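Local coordinates for nodulation fucosyltransferase NodZ (Bradyrhizobium sp., PDB 2HHC), which is a fucosyltransferase of the NodZ family, in the GT-B clan of glycosyltransferases, at residues A[45-58]-A[260-272]. Residues are numbered along the deposited sequence; the frame is centred on the assembly and turned at random.
Sequences YVEQPFSNAFPAFF and GIEGGASALIDMY
The ring of Tyr-45 leans over Gly-264 of helix 258-274, whose CA stands under one face, 3.8 Å from the ring centroid and 16° off its normal, a CH-pi contact; Gly-260 O and Gly-263 C meet the ring obliquely. With chi1 at -63°, CG turns beside the backbone N and the ring extends along the helix from Gly-260 until its OH meets the methyl of Ala-267. Neither Gly-260 nor Gly-264 has a side chain, and segment 45-58 comes directly against their backbone, Tyr-45 O 3.1 Å from Gly-260 C and Tyr-45 CD1 3.5 Å from Gly-264 N. Phe-57 is a knob in a hole formed by Ile-261, Gly-264, Ala-265 and Leu-268. Its ring edge points at the carbonyl of Ile-261, CE1 lying 3.6 Å from that O, which already accepts the helical bond from Ala-265 N. Beyond this edge, CZ touches Ile-261 CD1 at 3.7 Å, while Leu-268 CD1 packs against Phe-57 CB at the same distance. Ile-261 CD1 also reaches Val-46 CG2 and Ala-56 CB. Farther along, Phe-58 puts CE1 3.7 Å from Tyr-272 OH, with that oxygen at the ring's edge, and CZ against Leu-268 CD2. No hydrogen bond links the two segments.

Behind these rings, the short helical turn 54-57 is capped by Asn-52 OD1, which accepts a weak, nearly straight bond from Phe-54 N and a hydrogen bond from Trp-40 N. Phe-15 of helix 15-32 stacks on Tyr-45 and meets Phe-57 edge-to-face. The contact bridges the two sheet-containing halves of the chain, consistent with the two Rossmann-like domains of a GT-B fold: segment 45-58 follows strand 35-39 of one sheet, whereas helix 258-274 precedes strand 279-283 of the other, with Asp-270 touching strand 217-223 and Ile-269 packing on helix 152-166.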
# COMPACT_ATOMS: atom_id res chain seq x y z
N TYR A 45 3.88 3.90 -11.66
CA TYR A 45 5.30 3.57 -11.72
C TYR A 45 5.74 2.97 -13.05
O TYR A 45 6.93 2.78 -13.28
CB TYR A 45 5.70 2.64 -10.63
CG TYR A 45 5.51 3.24 -9.29
CD1 TYR A 45 6.23 4.35 -8.89
CD2 TYR A 45 4.58 2.72 -8.43
CE1 TYR A 45 6.04 4.93 -7.63
CE2 TYR A 45 4.36 3.29 -7.19
CZ TYR A 45 5.10 4.34 -6.79
OH TYR A 45 4.86 4.87 -5.55
N VAL A 46 4.81 2.63 -13.92
CA VAL A 46 5.17 1.97 -15.18
C VAL A 46 4.77 2.88 -16.35
O VAL A 46 3.58 3.20 -16.50
CB VAL A 46 4.45 0.62 -15.24
CG1 VAL A 46 4.66 -0.10 -16.58
CG2 VAL A 46 4.97 -0.25 -14.08
N GLU A 47 5.73 3.21 -17.20
CA GLU A 47 5.53 4.14 -18.31
C GLU A 47 4.58 3.57 -19.38
O GLU A 47 3.75 4.27 -19.93
CB GLU A 47 6.91 4.47 -18.93
CG GLU A 47 6.97 5.63 -19.95
CD GLU A 47 8.34 5.76 -20.65
OE1 GLU A 47 8.77 4.79 -21.33
OE2 GLU A 47 8.97 6.84 -20.57
N GLN A 48 4.67 2.28 -19.62
CA GLN A 48 3.92 1.64 -20.70
C GLN A 48 2.48 1.37 -20.20
O GLN A 48 2.29 0.58 -19.29
CB GLN A 48 4.62 0.33 -21.09
CG GLN A 48 6.04 0.47 -21.63
CD GLN A 48 7.15 0.71 -20.58
OE1 GLN A 48 6.96 0.51 -19.38
NE2 GLN A 48 8.34 1.13 -21.07
N PRO A 49 1.44 1.98 -20.82
CA PRO A 49 0.13 1.97 -20.19
C PRO A 49 -0.63 0.65 -20.16
O PRO A 49 -1.58 0.48 -19.38
CB PRO A 49 -0.67 2.93 -21.07
CG PRO A 49 -0.04 2.81 -22.37
CD PRO A 49 1.42 2.73 -22.10
N PHE A 50 -0.22 -0.32 -20.99
CA PHE A 50 -0.93 -1.59 -21.05
C PHE A 50 -0.16 -2.74 -20.40
O PHE A 50 -0.63 -3.87 -20.37
CB PHE A 50 -1.34 -1.94 -22.47
CG PHE A 50 -1.93 -0.77 -23.21
CD1 PHE A 50 -3.03 -0.10 -22.71
CD2 PHE A 50 -1.36 -0.34 -24.38
CE1 PHE A 50 -3.57 0.97 -23.42
CE2 PHE A 50 -1.89 0.74 -25.06
CZ PHE A 50 -3.01 1.39 -24.54
N SER A 51 1.00 -2.45 -19.82
CA SER A 51 1.79 -3.47 -19.15
C SER A 51 1.26 -3.64 -17.74
O SER A 51 1.09 -2.63 -17.00
CB SER A 51 3.24 -2.99 -19.09
OG SER A 51 4.02 -3.91 -18.41
N ASN A 52 1.00 -4.89 -17.31
CA ASN A 52 0.54 -5.09 -15.95
C ASN A 52 1.72 -4.91 -15.01
O ASN A 52 2.69 -5.63 -15.15
CB ASN A 52 -0.05 -6.50 -15.84
CG ASN A 52 -0.82 -6.74 -14.57
OD1 ASN A 52 -0.72 -5.97 -13.62
ND2 ASN A 52 -1.61 -7.81 -14.53
N ALA A 53 1.66 -3.92 -14.13
CA ALA A 53 2.81 -3.60 -13.28
C ALA A 53 3.08 -4.63 -12.22
O ALA A 53 4.18 -4.65 -11.66
CB ALA A 53 2.59 -2.26 -12.62
N PHE A 54 2.11 -5.47 -11.87
CA PHE A 54 2.34 -6.38 -10.72
C PHE A 54 3.66 -7.18 -10.87
O PHE A 54 4.48 -7.22 -9.93
CB PHE A 54 1.11 -7.25 -10.42
CG PHE A 54 1.28 -8.12 -9.23
CD1 PHE A 54 0.99 -7.68 -7.95
CD2 PHE A 54 1.74 -9.39 -9.40
CE1 PHE A 54 1.16 -8.57 -6.86
CE2 PHE A 54 1.94 -10.28 -8.32
CZ PHE A 54 1.61 -9.82 -7.05
N PRO A 55 3.91 -7.89 -12.00
CA PRO A 55 5.16 -8.64 -12.15
C PRO A 55 6.46 -7.84 -12.23
O PRO A 55 7.51 -8.40 -12.19
CB PRO A 55 4.95 -9.43 -13.45
CG PRO A 55 3.49 -9.36 -13.72
CD PRO A 55 3.00 -8.12 -13.13
N ALA A 56 6.34 -6.54 -12.39
CA ALA A 56 7.52 -5.71 -12.36
C ALA A 56 8.09 -5.58 -10.94
O ALA A 56 9.26 -5.30 -10.79
CB ALA A 56 7.22 -4.33 -12.98
N PHE A 57 7.25 -5.81 -9.92
CA PHE A 57 7.66 -5.65 -8.56
C PHE A 57 7.57 -6.90 -7.69
O PHE A 57 8.31 -7.02 -6.72
CB PHE A 57 6.82 -4.52 -7.93
CG PHE A 57 7.01 -3.19 -8.65
CD1 PHE A 57 8.17 -2.48 -8.57
CD2 PHE A 57 6.04 -2.73 -9.52
CE1 PHE A 57 8.35 -1.31 -9.30
CE2 PHE A 57 6.20 -1.55 -10.26
CZ PHE A 57 7.35 -0.84 -10.14
N PHE A 58 6.64 -7.79 -8.07
CA PHE A 58 6.39 -9.02 -7.29
C PHE A 58 6.59 -10.24 -8.17
O PHE A 58 6.42 -10.18 -9.37
CB PHE A 58 4.96 -8.98 -6.74
CG PHE A 58 4.75 -7.92 -5.70
CD1 PHE A 58 5.09 -8.14 -4.39
CD2 PHE A 58 4.33 -6.69 -6.06
CE1 PHE A 58 4.94 -7.14 -3.46
CE2 PHE A 58 4.18 -5.69 -5.11
CZ PHE A 58 4.48 -5.93 -3.81
N GLY A 260 10.87 5.22 -13.45
CA GLY A 260 9.56 4.91 -12.82
C GLY A 260 9.63 3.62 -11.99
O GLY A 260 9.12 3.51 -10.87
N ILE A 261 10.28 2.62 -12.58
CA ILE A 261 10.49 1.37 -11.88
C ILE A 261 11.37 1.57 -10.68
O ILE A 261 11.11 1.03 -9.59
CB ILE A 261 11.10 0.29 -12.78
CG1 ILE A 261 10.18 0.01 -13.94
CG2 ILE A 261 11.33 -1.00 -11.98
CD1 ILE A 261 8.89 -0.64 -13.54
N GLU A 262 12.41 2.39 -10.82
CA GLU A 262 13.23 2.68 -9.68
C GLU A 262 12.47 3.44 -8.57
O GLU A 262 12.68 3.21 -7.41
CB GLU A 262 14.53 3.41 -10.10
CG GLU A 262 15.45 3.78 -8.96
CD GLU A 262 15.75 2.62 -7.99
OE1 GLU A 262 15.90 1.45 -8.45
OE2 GLU A 262 15.84 2.88 -6.76
N GLY A 263 11.53 4.33 -8.96
CA GLY A 263 10.68 4.98 -7.99
C GLY A 263 9.82 3.96 -7.22
O GLY A 263 9.62 4.07 -6.04
N GLY A 264 9.30 2.99 -7.96
CA GLY A 264 8.48 1.94 -7.36
C GLY A 264 9.27 1.09 -6.42
O GLY A 264 8.84 0.79 -5.31
N ALA A 265 10.46 0.68 -6.86
CA ALA A 265 11.29 -0.13 -6.00
C ALA A 265 11.68 0.61 -4.74
O ALA A 265 11.65 0.10 -3.62
CB ALA A 265 12.55 -0.57 -6.79
N SER A 266 12.01 1.89 -4.87
CA SER A 266 12.34 2.73 -3.73
C SER A 266 11.19 2.85 -2.71
O SER A 266 11.37 2.78 -1.50
CB SER A 266 12.72 4.11 -4.29
OG SER A 266 13.08 4.96 -3.23
N ALA A 267 9.98 3.00 -3.24
CA ALA A 267 8.81 3.04 -2.39
C ALA A 267 8.65 1.75 -1.60
O ALA A 267 8.42 1.75 -0.40
CB ALA A 267 7.59 3.33 -3.21
N LEU A 268 8.78 0.62 -2.29
CA LEU A 268 8.61 -0.67 -1.64
C LEU A 268 9.69 -0.94 -0.60
O LEU A 268 9.40 -1.47 0.49
CB LEU A 268 8.56 -1.80 -2.68
CG LEU A 268 7.29 -1.82 -3.54
CD1 LEU A 268 7.44 -2.64 -4.79
CD2 LEU A 268 6.04 -2.27 -2.72
N ILE A 269 10.93 -0.60 -0.93
CA ILE A 269 12.00 -0.75 0.03
C ILE A 269 11.69 0.00 1.33
O ILE A 269 11.83 -0.54 2.46
CB ILE A 269 13.36 -0.32 -0.58
CG1 ILE A 269 13.77 -1.28 -1.70
CG2 ILE A 269 14.45 -0.26 0.51
CD1 ILE A 269 14.82 -0.71 -2.65
N ASP A 270 11.28 1.26 1.20
CA ASP A 270 10.92 2.05 2.38
C ASP A 270 9.73 1.45 3.14
O ASP A 270 9.72 1.33 4.37
CB ASP A 270 10.53 3.46 1.97
CG ASP A 270 11.73 4.40 1.72
OD1 ASP A 270 12.88 3.99 2.00
OD2 ASP A 270 11.47 5.55 1.22
N MET A 271 8.69 1.03 2.42
CA MET A 271 7.45 0.50 3.05
C MET A 271 7.77 -0.75 3.88
O MET A 271 7.28 -0.91 4.98
CB MET A 271 6.40 0.19 1.97
CG MET A 271 5.83 1.38 1.33
SD MET A 271 4.80 0.88 -0.01
CE MET A 271 3.60 0.02 0.84
N TYR A 272 8.58 -1.65 3.30
CA TYR A 272 8.92 -2.88 3.97
C TYR A 272 9.92 -2.67 5.11
O TYR A 272 9.79 -3.29 6.16
CB TYR A 272 9.41 -3.88 2.91
CG TYR A 272 8.30 -4.62 2.19
CD1 TYR A 272 7.48 -4.02 1.26
CD2 TYR A 272 8.08 -5.99 2.41
CE1 TYR A 272 6.49 -4.68 0.63
CE2 TYR A 272 7.10 -6.65 1.76
CZ TYR A 272 6.29 -6.03 0.86
OH TYR A 272 5.28 -6.71 0.18